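Local coordinates for CT263 (Chlamydia trachomatis, PDB 4QAS), which probably hydrolyses the N-glycosidic bond of a futalosine-pathway nucleoside during menaquinone synthesis, in the manner of MTAN nucleosidases, at residues 14-19 with 47-52; 76-81 with 160-165; 89-94 with 118-123; 131-136 with 165-170. The protein carries 1 engineered substitution. All blocks are in the same frame, centred on the assembly; numbering follows the deposited sequence. Where two conformers were deposited one is given.

Contact 1 of 4, residues 14-19 with 47-52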
loop_
_atom_site.group_PDB
_atom_site.type_symbol
_atom_site.label_atom_id
_atom_site.label_comp_id
_atom_site.label_asym_id
_atom_site.label_seq_id
_atom_site.Cartn_x
_atom_site.Cartn_y
_atom_site.Cartn_z
ATOM N N ALA A 14 5.952 -15.433 7.801
ATOM C CA ALA A 14 5.998 -16.548 8.730
ATOM C C ALA A 14 4.620 -16.952 9.214
ATOM O O ALA A 14 4.381 -18.131 9.461
ATOM C CB ALA A 14 6.891 -16.220 9.941
ATOM N N ASP A 15 3.708 -15.994 9.366
ATOM C CA ASP A 15 2.409 -16.307 9.937
ATOM C C ASP A 15 1.369 -15.333 9.405
ATOM O O ASP A 15 1.699 -14.344 8.738
ATOM C CB ASP A 15 2.449 -16.336 11.475
ATOM C CG ASP A 15 2.896 -15.023 12.081
ATOM O OD1 ASP A 15 2.428 -13.953 11.640
ATOM O OD2 ASP A 15 3.740 -15.045 13.017
ATOM N N PRO A 16 0.087 -15.613 9.647
ATOM C CA PRO A 16 -0.956 -14.746 9.071
ATOM C C PRO A 16 -0.939 -13.319 9.573
ATOM O O PRO A 16 -1.282 -12.404 8.809
ATOM C CB PRO A 16 -2.248 -15.435 9.508
ATOM C CG PRO A 16 -1.887 -16.871 9.623
ATOM C CD PRO A 16 -0.493 -16.854 10.191
ATOM N N ALA A 17 -0.564 -13.094 10.836
ATOM C CA ALA A 17 -0.528 -11.733 11.358
ATOM C C ALA A 17 0.470 -10.898 10.593
ATOM O O ALA A 17 0.213 -9.727 10.286
ATOM C CB ALA A 17 -0.189 -11.740 12.848
ATOM N N GLU A 18 1.623 -11.464 10.269
ATOM C CA GLU A 18 2.594 -10.693 9.514
ATOM C C GLU A 18 2.035 -10.319 8.151
ATOM O O GLU A 18 2.282 -9.218 7.668
ATOM C CB GLU A 18 3.895 -11.477 9.330
ATOM C CG GLU A 18 4.757 -11.666 10.598
ATOM C CD GLU A 18 6.051 -12.430 10.348
ATOM O OE1 GLU A 18 6.190 -13.088 9.287
ATOM O OE2 GLU A 18 6.944 -12.425 11.218
ATOM N N ALA A 19 1.368 -11.266 7.492
ATOM C CA ALA A 19 0.911 -11.112 6.117
ATOM C C ALA A 19 -0.294 -10.205 5.974
ATOM O O ALA A 19 -0.536 -9.715 4.860
ATOM C CB ALA A 19 0.586 -12.484 5.556
ATOM N N VAL A 47 1.958 -14.851 -2.650
ATOM C CA VAL A 47 2.210 -14.780 -1.213
ATOM C C VAL A 47 2.078 -16.163 -0.620
ATOM O O VAL A 47 1.058 -16.829 -0.819
ATOM C CB VAL A 47 1.230 -13.821 -0.516
ATOM C CG1 VAL A 47 1.504 -13.793 0.979
ATOM C CG2 VAL A 47 1.379 -12.447 -1.075
ATOM N N MET A 48 3.087 -16.574 0.143
ATOM C CA MET A 48 3.033 -17.782 0.954
ATOM C C MET A 48 3.190 -17.439 2.423
ATOM O O MET A 48 3.989 -16.585 2.792
ATOM C CB MET A 48 4.125 -18.721 0.528
ATOM C CG MET A 48 3.816 -19.262 -0.834
ATOM S SD MET A 48 5.057 -20.369 -1.485
ATOM C CE MET A 48 4.401 -20.687 -3.124
ATOM N N VAL A 49 2.419 -18.122 3.250
ATOM C CA VAL A 49 2.446 -17.964 4.700
ATOM C C VAL A 49 2.889 -19.309 5.276
ATOM O O VAL A 49 2.227 -20.332 5.058
ATOM C CB VAL A 49 1.064 -17.565 5.228
ATOM C CG1 VAL A 49 1.116 -17.388 6.749
ATOM C CG2 VAL A 49 0.590 -16.285 4.569
ATOM N N LEU A 50 4.013 -19.321 6.001
ATOM C CA LEU A 50 4.641 -20.593 6.365
ATOM C C LEU A 50 3.839 -21.363 7.402
ATOM O O LEU A 50 3.679 -22.574 7.290
ATOM C CB LEU A 50 6.070 -20.379 6.871
ATOM C CG LEU A 50 7.020 -19.772 5.843
ATOM C CD1 LEU A 50 8.395 -19.607 6.445
ATOM C CD2 LEU A 50 7.105 -20.640 4.584
ATOM N N LYS A 51 3.368 -20.693 8.434
ATOM C CA LYS A 51 2.714 -21.353 9.561
ATOM C C LYS A 51 1.297 -20.812 9.656
ATOM O O LYS A 51 1.085 -19.734 10.212
ATOM C CB LYS A 51 3.491 -21.081 10.838
ATOM C CG LYS A 51 2.935 -21.796 12.047
ATOM C CD LYS A 51 3.684 -21.415 13.304
ATOM C CE LYS A 51 2.933 -21.870 14.537
ATOM N NZ LYS A 51 3.624 -21.458 15.785
ATOM N N THR A 52 0.337 -21.533 9.080
ATOM C CA THR A 52 -1.076 -21.205 9.230
ATOM C C THR A 52 -1.773 -22.127 10.210
ATOM O O THR A 52 -2.861 -21.792 10.691
ATOM C CB THR A 52 -1.798 -21.246 7.873
ATOM O OG1 THR A 52 -1.709 -22.558 7.297
ATOM C CG2 THR A 52 -1.200 -20.222 6.915
#

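Contact 2 of 4, residues 76-81 with 160-165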
loop_
_atom_site.group_PDB
_atom_site.type_symbol
_atom_site.label_atom_id
_atom_site.label_comp_id
_atom_site.label_asym_id
_atom_site.label_seq_id
_atom_site.Cartn_x
_atom_site.Cartn_y
_atom_site.Cartn_z
ATOM N N GLY A 76 8.746 -9.774 7.756
ATOM C CA GLY A 76 8.234 -10.284 9.014
ATOM C C GLY A 76 8.604 -9.413 10.198
ATOM O O GLY A 76 9.242 -8.368 10.065
ATOM N N PHE A 77 8.110 -9.849 11.344
ATOM C CA PHE A 77 8.417 -9.234 12.630
ATOM C C PHE A 77 9.752 -9.761 13.147
ATOM O O PHE A 77 10.116 -10.908 12.929
ATOM C CB PHE A 77 7.351 -9.600 13.670
ATOM C CG PHE A 77 5.914 -9.297 13.270
ATOM C CD1 PHE A 77 5.596 -8.369 12.293
ATOM C CD2 PHE A 77 4.885 -9.936 13.924
ATOM C CE1 PHE A 77 4.263 -8.118 11.956
ATOM C CE2 PHE A 77 3.553 -9.669 13.589
ATOM C CZ PHE A 77 3.255 -8.774 12.628
ATOM N N ALA A 78 10.475 -8.919 13.884
ATOM C CA ALA A 78 11.685 -9.368 14.545
ATOM C C ALA A 78 11.820 -8.678 15.893
ATOM O O ALA A 78 11.629 -7.468 15.996
ATOM C CB ALA A 78 12.947 -9.109 13.701
ATOM N N GLY A 79 12.206 -9.460 16.888
ATOM C CA GLY A 79 12.556 -8.890 18.176
ATOM C C GLY A 79 13.823 -8.063 18.093
ATOM O O GLY A 79 14.722 -8.341 17.306
ATOM N N ALA A 80 13.920 -7.042 18.944
ATOM C CA ALA A 80 15.124 -6.229 19.073
ATOM C C ALA A 80 15.857 -6.632 20.340
ATOM O O ALA A 80 15.311 -6.508 21.451
ATOM C CB ALA A 80 14.749 -4.758 19.134
ATOM N N ALA A 81 17.093 -7.086 20.181
ATOM C CA ALA A 81 17.911 -7.534 21.290
ATOM C C ALA A 81 18.955 -6.497 21.699
ATOM O O ALA A 81 19.805 -6.790 22.553
ATOM C CB ALA A 81 18.593 -8.860 20.909
ATOM N N MET A 160 15.051 -9.328 2.584
ATOM C CA MET A 160 14.308 -9.393 3.826
ATOM C C MET A 160 13.964 -8.012 4.318
ATOM O O MET A 160 14.791 -7.115 4.286
ATOM C CB MET A 160 15.144 -10.024 4.909
ATOM C CG MET A 160 15.095 -11.484 4.908
ATOM S SD MET A 160 16.089 -12.153 6.193
ATOM C CE MET A 160 16.320 -13.815 5.580
ATOM N N ILE A 161 12.735 -7.876 4.759
ATOM C CA ILE A 161 12.222 -6.701 5.456
ATOM C C ILE A 161 11.821 -7.191 6.838
ATOM O O ILE A 161 11.019 -8.120 6.958
ATOM C CB ILE A 161 10.981 -6.129 4.763
ATOM C CG1 ILE A 161 11.305 -5.706 3.335
ATOM C CG2 ILE A 161 10.444 -4.945 5.544
ATOM C CD1 ILE A 161 10.076 -5.424 2.465
ATOM N N LYS A 162 12.376 -6.578 7.875
ATOM C CA LYS A 162 12.030 -6.940 9.239
ATOM C C LYS A 162 11.669 -5.675 9.998
ATOM O O LYS A 162 12.429 -4.715 9.996
ATOM C CB LYS A 162 13.168 -7.684 9.934
ATOM C CG LYS A 162 13.511 -9.008 9.247
ATOM C CD LYS A 162 12.526 -10.135 9.547
ATOM C CE LYS A 162 12.595 -11.253 8.489
ATOM N NZ LYS A 162 11.905 -12.485 8.901
ATOM N N VAL A 163 10.515 -5.711 10.660
ATOM C CA VAL A 163 10.066 -4.599 11.498
ATOM C C VAL A 163 10.267 -4.989 12.954
ATOM O O VAL A 163 9.905 -6.087 13.359
ATOM C CB VAL A 163 8.612 -4.196 11.201
ATOM C CG1 VAL A 163 7.647 -5.293 11.478
ATOM C CG2 VAL A 163 8.238 -2.943 11.988
ATOM N N SER A 164 10.897 -4.101 13.717
ATOM C CA SER A 164 11.150 -4.365 15.137
ATOM C C SER A 164 9.837 -4.398 15.910
ATOM O O SER A 164 9.084 -3.410 15.946
ATOM C CB SER A 164 12.100 -3.319 15.682
ATOM O OG SER A 164 11.664 -2.041 15.322
ATOM N N SER A 165 9.534 -5.557 16.494
ATOM C CA SER A 165 8.219 -5.835 17.026
ATOM C C SER A 165 8.125 -5.802 18.537
ATOM O O SER A 165 7.013 -5.722 19.056
ATOM C CB SER A 165 7.732 -7.190 16.516
ATOM O OG SER A 165 8.608 -8.238 16.856
HETATM O O HOH W 1 9.758 -12.729 11.014
#

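Contact 3 of 4, residues 89-94 with 118-123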
loop_
_atom_site.group_PDB
_atom_site.type_symbol
_atom_site.label_atom_id
_atom_site.label_comp_id
_atom_site.label_asym_id
_atom_site.label_seq_id
_atom_site.Cartn_x
_atom_site.Cartn_y
_atom_site.Cartn_z
ATOM N N LYS A 89 10.120 0.016 13.650
ATOM C CA LYS A 89 11.018 0.509 12.613
ATOM C C LYS A 89 11.327 -0.620 11.637
ATOM O O LYS A 89 11.623 -1.746 12.044
ATOM C CB LYS A 89 12.311 1.040 13.217
ATOM C CG LYS A 89 13.258 1.644 12.215
ATOM C CD LYS A 89 14.349 2.443 12.863
ATOM C CE LYS A 89 15.339 2.918 11.846
ATOM N NZ LYS A 89 14.758 3.915 10.918
ATOM N N THR A 90 11.279 -0.317 10.351
ATOM C CA THR A 90 11.473 -1.291 9.299
ATOM C C THR A 90 12.917 -1.253 8.829
ATOM O O THR A 90 13.440 -0.180 8.520
ATOM C CB THR A 90 10.531 -0.957 8.152
ATOM O OG1 THR A 90 9.216 -0.764 8.694
ATOM C CG2 THR A 90 10.564 -2.055 7.118
ATOM N N TYR A 91 13.550 -2.414 8.778
ATOM C CA TYR A 91 14.917 -2.569 8.321
ATOM C C TYR A 91 14.948 -3.541 7.159
ATOM O O TYR A 91 14.069 -4.386 7.006
ATOM C CB TYR A 91 15.787 -3.152 9.433
ATOM C CG TYR A 91 15.969 -2.255 10.608
ATOM C CD1 TYR A 91 15.088 -2.265 11.676
ATOM C CD2 TYR A 91 17.069 -1.403 10.683
ATOM C CE1 TYR A 91 15.284 -1.460 12.770
ATOM C CE2 TYR A 91 17.279 -0.596 11.786
ATOM C CZ TYR A 91 16.374 -0.617 12.832
ATOM O OH TYR A 91 16.530 0.170 13.963
ATOM N N THR A 92 16.002 -3.403 6.366
ATOM C CA THR A 92 16.401 -4.449 5.442
ATOM C C THR A 92 17.626 -5.157 5.989
ATOM O O THR A 92 18.438 -4.559 6.685
ATOM C CB THR A 92 16.630 -3.902 4.023
ATOM O OG1 THR A 92 16.793 -5.023 3.132
ATOM C CG2 THR A 92 17.789 -2.949 3.932
ATOM N N ILE A 93 17.739 -6.434 5.703
ATOM C CA ILE A 93 18.773 -7.291 6.299
ATOM C C ILE A 93 19.959 -7.457 5.361
ATOM O O ILE A 93 19.800 -7.684 4.148
ATOM C CB ILE A 93 18.150 -8.640 6.672
ATOM C CG1 ILE A 93 16.947 -8.429 7.585
ATOM C CG2 ILE A 93 19.187 -9.566 7.263
ATOM C CD1 ILE A 93 17.240 -7.608 8.859
ATOM N N THR A 94 21.169 -7.361 5.918
ATOM C CA THR A 94 22.383 -7.574 5.143
ATOM C C THR A 94 22.845 -9.013 5.224
ATOM O O THR A 94 23.300 -9.571 4.223
ATOM C CB THR A 94 23.477 -6.633 5.647
ATOM O OG1 THR A 94 23.664 -6.824 7.055
ATOM C CG2 THR A 94 23.063 -5.185 5.403
ATOM N N PRO A 118 16.973 1.165 6.082
ATOM C CA PRO A 118 18.183 1.077 6.896
ATOM C C PRO A 118 18.603 -0.360 7.108
ATOM O O PRO A 118 17.785 -1.278 7.143
ATOM C CB PRO A 118 17.776 1.736 8.212
ATOM C CG PRO A 118 16.303 1.538 8.278
ATOM C CD PRO A 118 15.797 1.557 6.881
ATOM N N LEU A 119 19.911 -0.539 7.265
ATOM C CA LEU A 119 20.509 -1.865 7.297
ATOM C C LEU A 119 20.522 -2.432 8.710
ATOM O O LEU A 119 20.781 -1.713 9.688
ATOM C CB LEU A 119 21.936 -1.783 6.758
ATOM C CG LEU A 119 22.120 -1.122 5.391
ATOM C CD1 LEU A 119 23.589 -1.082 5.002
ATOM C CD2 LEU A 119 21.313 -1.854 4.352
ATOM N N ALA A 120 20.343 -3.746 8.810
ATOM C CA ALA A 120 20.473 -4.448 10.084
ATOM C C ALA A 120 20.896 -5.886 9.835
ATOM O O ALA A 120 20.698 -6.439 8.744
ATOM C CB ALA A 120 19.170 -4.455 10.884
ATOM N N GLN A 121 21.439 -6.503 10.876
ATOM C CA GLN A 121 21.759 -7.927 10.886
ATOM C C GLN A 121 20.686 -8.683 11.639
ATOM O O GLN A 121 20.059 -8.151 12.565
ATOM C CB GLN A 121 23.095 -8.177 11.570
ATOM C CG GLN A 121 24.284 -7.681 10.741
ATOM C CD GLN A 121 25.628 -7.926 11.410
ATOM O OE1 GLN A 121 25.754 -7.834 12.631
ATOM N NE2 GLN A 121 26.643 -8.238 10.605
ATOM N N LEU A 122 20.424 -9.908 11.189
ATOM C CA LEU A 122 19.336 -10.737 11.696
ATOM C C LEU A 122 19.925 -12.048 12.191
ATOM O O LEU A 122 20.811 -12.617 11.553
ATOM C CB LEU A 122 18.363 -11.034 10.583
ATOM C CG LEU A 122 17.138 -11.865 10.953
ATOM C CD1 LEU A 122 16.262 -11.158 12.005
ATOM C CD2 LEU A 122 16.366 -12.162 9.718
ATOM N N THR A 123 19.453 -12.516 13.341
ATOM C CA THR A 123 19.724 -13.858 13.821
ATOM C C THR A 123 18.404 -14.587 13.924
ATOM O O THR A 123 17.438 -14.032 14.445
ATOM C CB THR A 123 20.382 -13.821 15.183
ATOM O OG1 THR A 123 21.645 -13.180 15.056
ATOM C CG2 THR A 123 20.629 -15.215 15.721
HETATM O O HOH W 2 25.889 -8.427 7.654
#

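Contact 4 of 4, residues 131-136 with 165-170. Engineered in segment 165-170: Asn166 (natural residue Asp).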
loop_
_atom_site.group_PDB
_atom_site.type_symbol
_atom_site.label_atom_id
_atom_site.label_comp_id
_atom_site.label_asym_id
_atom_site.label_seq_id
_atom_site.Cartn_x
_atom_site.Cartn_y
_atom_site.Cartn_z
ATOM N N ASP A 131 15.577 -13.698 26.422
ATOM C CA ASP A 131 16.794 -13.776 27.222
ATOM C C ASP A 131 17.286 -12.423 27.698
ATOM O O ASP A 131 18.320 -12.362 28.370
ATOM C CB ASP A 131 17.906 -14.361 26.361
ATOM C CG ASP A 131 18.368 -15.714 26.828
ATOM O OD1 ASP A 131 17.510 -16.596 27.027
ATOM O OD2 ASP A 131 19.593 -15.897 26.984
ATOM N N GLY A 132 16.598 -11.350 27.356
ATOM C CA GLY A 132 17.149 -10.034 27.544
ATOM C C GLY A 132 17.964 -9.578 26.351
ATOM O O GLY A 132 17.817 -10.033 25.212
ATOM N N PHE A 133 18.833 -8.625 26.637
ATOM C CA PHE A 133 19.560 -7.889 25.625
ATOM C C PHE A 133 20.955 -8.473 25.504
ATOM O O PHE A 133 21.537 -8.919 26.495
ATOM C CB PHE A 133 19.614 -6.416 26.022
ATOM C CG PHE A 133 18.258 -5.761 26.071
ATOM C CD1 PHE A 133 17.494 -5.787 27.217
ATOM C CD2 PHE A 133 17.737 -5.149 24.952
ATOM C CE1 PHE A 133 16.250 -5.193 27.255
ATOM C CE2 PHE A 133 16.488 -4.534 24.996
ATOM C CZ PHE A 133 15.753 -4.567 26.145
ATOM N N HIS A 134 21.472 -8.513 24.280
ATOM C CA HIS A 134 22.757 -9.140 24.018
ATOM C C HIS A 134 23.633 -8.184 23.231
ATOM O O HIS A 134 23.161 -7.503 22.311
ATOM C CB HIS A 134 22.591 -10.443 23.242
ATOM C CG HIS A 134 21.659 -11.420 23.885
ATOM N ND1 HIS A 134 22.038 -12.230 24.932
ATOM C CD2 HIS A 134 20.366 -11.725 23.622
ATOM C CE1 HIS A 134 21.017 -12.990 25.288
ATOM N NE2 HIS A 134 19.992 -12.705 24.507
ATOM N N GLU A 135 24.917 -8.165 23.592
ATOM C CA GLU A 135 25.852 -7.221 22.994
ATOM C C GLU A 135 25.997 -7.441 21.494
ATOM O O GLU A 135 26.221 -6.480 20.749
ATOM C CB GLU A 135 27.212 -7.343 23.688
ATOM N N HIS A 136 25.850 -8.681 21.028
ATOM C CA HIS A 136 26.204 -9.049 19.663
ATOM C C HIS A 136 25.002 -9.365 18.780
ATOM O O HIS A 136 25.189 -9.812 17.644
ATOM C CB HIS A 136 27.173 -10.236 19.673
ATOM N N SER A 165 9.534 -5.557 16.494
ATOM C CA SER A 165 8.219 -5.835 17.026
ATOM C C SER A 165 8.125 -5.802 18.537
ATOM O O SER A 165 7.013 -5.722 19.056
ATOM C CB SER A 165 7.732 -7.190 16.516
ATOM O OG SER A 165 8.608 -8.238 16.856
ATOM N N ASN A 166 9.249 -5.884 19.238
ATOM C CA ASN A 166 9.279 -6.011 20.687
ATOM C C ASN A 166 10.728 -6.123 21.098
ATOM O O ASN A 166 11.588 -6.488 20.286
ATOM C CB ASN A 166 8.545 -7.259 21.151
ATOM C CG ASN A 166 9.181 -8.551 20.644
ATOM O OD1 ASN A 166 8.976 -8.945 19.490
ATOM N ND2 ASN A 166 9.937 -9.232 21.496
ATOM N N TYR A 167 11.008 -5.779 22.356
ATOM C CA TYR A 167 12.291 -6.088 22.954
ATOM C C TYR A 167 12.269 -7.522 23.471
ATOM O O TYR A 167 11.223 -8.053 23.855
ATOM C CB TYR A 167 12.661 -5.078 24.062
ATOM C CG TYR A 167 12.897 -3.728 23.446
ATOM C CD1 TYR A 167 13.963 -3.549 22.562
ATOM C CD2 TYR A 167 12.044 -2.660 23.673
ATOM C CE1 TYR A 167 14.176 -2.351 21.932
ATOM C CE2 TYR A 167 12.241 -1.443 23.031
ATOM C CZ TYR A 167 13.306 -1.304 22.148
ATOM O OH TYR A 167 13.461 -0.094 21.503
ATOM N N THR A 168 13.431 -8.153 23.460
ATOM C CA THR A 168 13.532 -9.593 23.675
ATOM C C THR A 168 13.594 -9.935 25.167
ATOM O O THR A 168 14.538 -10.551 25.640
ATOM C CB THR A 168 14.734 -10.141 22.906
ATOM O OG1 THR A 168 15.908 -9.373 23.218
ATOM C CG2 THR A 168 14.510 -10.097 21.389
ATOM N N THR A 169 12.546 -9.543 25.901
ATOM C CA THR A 169 12.414 -9.831 27.327
ATOM C C THR A 169 11.016 -10.368 27.601
ATOM O O THR A 169 10.125 -10.302 26.751
ATOM C CB THR A 169 12.600 -8.557 28.154
ATOM O OG1 THR A 169 11.502 -7.681 27.901
ATOM C CG2 THR A 169 13.903 -7.853 27.817
ATOM N N ARG A 170 10.813 -10.891 28.815
ATOM C CA ARG A 170 9.479 -11.345 29.203
ATOM C C ARG A 170 8.478 -10.197 29.147
ATOM O O ARG A 170 7.426 -10.303 28.497
ATOM C CB ARG A 170 9.518 -11.962 30.605
#

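Contact 1 of 4, residues 14-19 with 47-52
Val49 and Pro16 meet where the chain turns from a strand into a helix. The CG1 methyl of Val49 presses on the peptide that joins Asp15 to Pro16, 3.4 Å from Asp15 C, and the flank of the proline ring closes over the same methyl, with Pro16 CD 3.8 Å from Val49 CG1 and the two side chains crossing at about a right angle. Val49 divides its branches between two targets: with CG1 opposite the backbone N (chi1 -179°), CG2 is left to meet Ala19 CB at 3.9 Å, further along the helix. Pro16 CD also rests 3.3 Å from Lys51 O, the carbonyl oxygen of a residue in the loop that follows strand 43-49. One backbone bond joins the segments, Lys51 N to Ala14 O at 2.9 Å, and it is noticeably bent (143° at the hydrogen). Strands 7-13 and 43-49 are parallel neighbours in the sheet; helix 16-25 follows the first of them, two further strands come between helix and second strand, and the contact lies at the carboxyl ends of both parallel strands. Asp15 is the N-cap of that helix. Its CG sits between the backbone N and the carbonyl carbon (chi1 59°), which brings OD1 within 3.0 Å of Glu18 N to receive its hydrogen. Glu18 in turn reaches back past the cap, its OE1 2.8 Å from Ala14 N, so the turn is tied in two directions by side-chain carboxylates. The extended Lys51 chain leads away from it to Tyr55 O.

Contact 2 of 4, residues 76-81 with 160-165
Gly76 and Lys162, Phe77 and Val163, and Ala78 and Ser164 pair as parallel neighbours in a twisted sheet, the short strand segments running 48° apart and joined by four backbone bonds, from Gly76 N to Ile161 O (2.9 Å) up to Ser165 N to Ala78 O (2.9 Å). On the face of Phe77 and Val163 the two side chains lie side by side, pointing the same way, and Phe77 CD1 touches Val163 CG1 at 3.8 Å. Helix 180-197 covers this side, with Leu183 touching the Phe77 side chain. Ser165 follows alongside, its CB 3.7 Å from Phe77 CB. The opposite face carries Lys162, whose chain bends at chi2 (-77°) and folds back over Gly76, its CD 3.8 Å from Gly76 O. Glycine has no side chain there, which leaves the ammonium group a path across the neighbouring strand, while Ala78 CB packs on Lys162 CB at 4.0 Å. In the nucleoside phosphorylase-like fold expected of an MTAN relative, such parallel strands form the centre of the mixed sheet. The ammonium group is buried but well supplied: Lys162 NZ forms a salt bridge with Asp141, bonds to Asn74 and donates to a water 3.0 Å away. That water lies within hydrogen-bonding distance of Phe77 O, though other acceptors may share its protons. These partners probably offset the cost of burying the charge and fix where the chain ends.

Contact 3 of 4, residues 89-94 with 118-123
Pro118 and Ala120 hold the CD2 corner of the Tyr91 ring from opposite sides of its plane. Tyr91 CD2 is 3.9 Å from Pro118 CG on one side and 3.7 Å from Ala120 CB, which comes in obliquely, on the other; Pro118 O lies at the edge of the ring, near its plane. The proline also leans on the backbone, its CG 3.3 Å from Thr90 O. Ile93 lies on the same face as Ala120, brushes its methyl with CD1 and crosses Leu122 at a slant, Ile93 CG2 meeting Leu122 CB at 3.7 Å. Leu139 of strand 139-141 packs on Tyr91, Ala120 and Leu122. Thr92 shares the other face with Leu119, and Thr94, where the chain turns a corner, adds its methyl from about a right angle, CG2 3.8 Å from Leu119 CB, so that the isobutyl group spans both threonine methyls. Strands 90-93 and 119-123 are parallel partners, strongly twisted at 68°, in the mixed sheet of the MTAN-like domain; Thr92 N to Pro118 O and Thr94 N to Ala120 O are among their rungs. Beyond them Thr94 OG1 is linked through a water to Gln121 NE2, 3.1 Å from that water. Thr92 does two jobs: its CG2 packs on Leu119 CD2, while OG1, opposite the backbone N (chi1 -170°), is satisfied by Ile114 N and Met160 O. This probably lets a polar side chain be buried there at little cost.

Contact 4 of 4, residues 131-136 with 165-170
Phe133 and Tyr167 bring two flat rings together at a slant, their centroids 5.8 Å apart and their planes 43° from each other. At the edge of the phenylalanine ring, near its plane, stands the tyrosine: Phe133 CE2 lies 3.6 Å from Tyr167 CD1. At the other meta carbon, Phe133 CE1 is 3.6 Å from the methyl Thr169 CG2, so the ring spans the two residues that flank Thr168. Phe133 also packs on Pro83, while the tyrosine hydroxyl is bonded to Ile85 O. Thr168 is the centre of an inverse gamma turn, closed by a weak bond from Thr169 N to Tyr167 O, and it ends the strand 158-167 against the loop before strand 139-141. Asn166, near the end of that strand, is an engineered replacement of a natural Asp, probably the counterpart of the catalytic aspartate of MTANs. The turn residue is doubly joined to Gly132. Gly132 N gives its hydrogen to Thr168 O at 2.8 Å, nearly in line with the carbonyl. Thr168 OG1, placed between its own backbone N and carbonyl carbon (chi1 51°), is thereby turned to Gly132 O and donates to it, also at 2.8 Å but from above the carbonyl plane. Ala80 O is a weak, competing acceptor for the same proton. Before the turn, Ser165 OG donates to Asn166 OD1 at 2.8 Å, and Asn166 ND2 reaches Tyr167 O at 2.9 Å, approaching 73° out of the carbonyl plane.

All four contacts draw on one mixed sheet, yet they sit at different depths in it. Contact 2 is the hub: its centre is about 8 Å from that of contact 3 and about 12 Å from that of contact 4, with which it shares Ser165. Contact 3 continues the sheet through strand 158-167, where Tyr91 N meets Lys162 O at 2.8 Å. Contact 4 carries on strand 158-167 beyond contact 2 and touches the end of strand 71-80, Ala80 N lying 2.7 Å from Asn166 O. Contact 1 touches contact 2 through Glu18 OE2 and Phe77 N, 2.8 Å apart, but its centre is about 20 Å from that of contact 3. The natural aspartate at position 166, replaced by Asn here, probably marks the catalytic region within contact 4, beside contact 2.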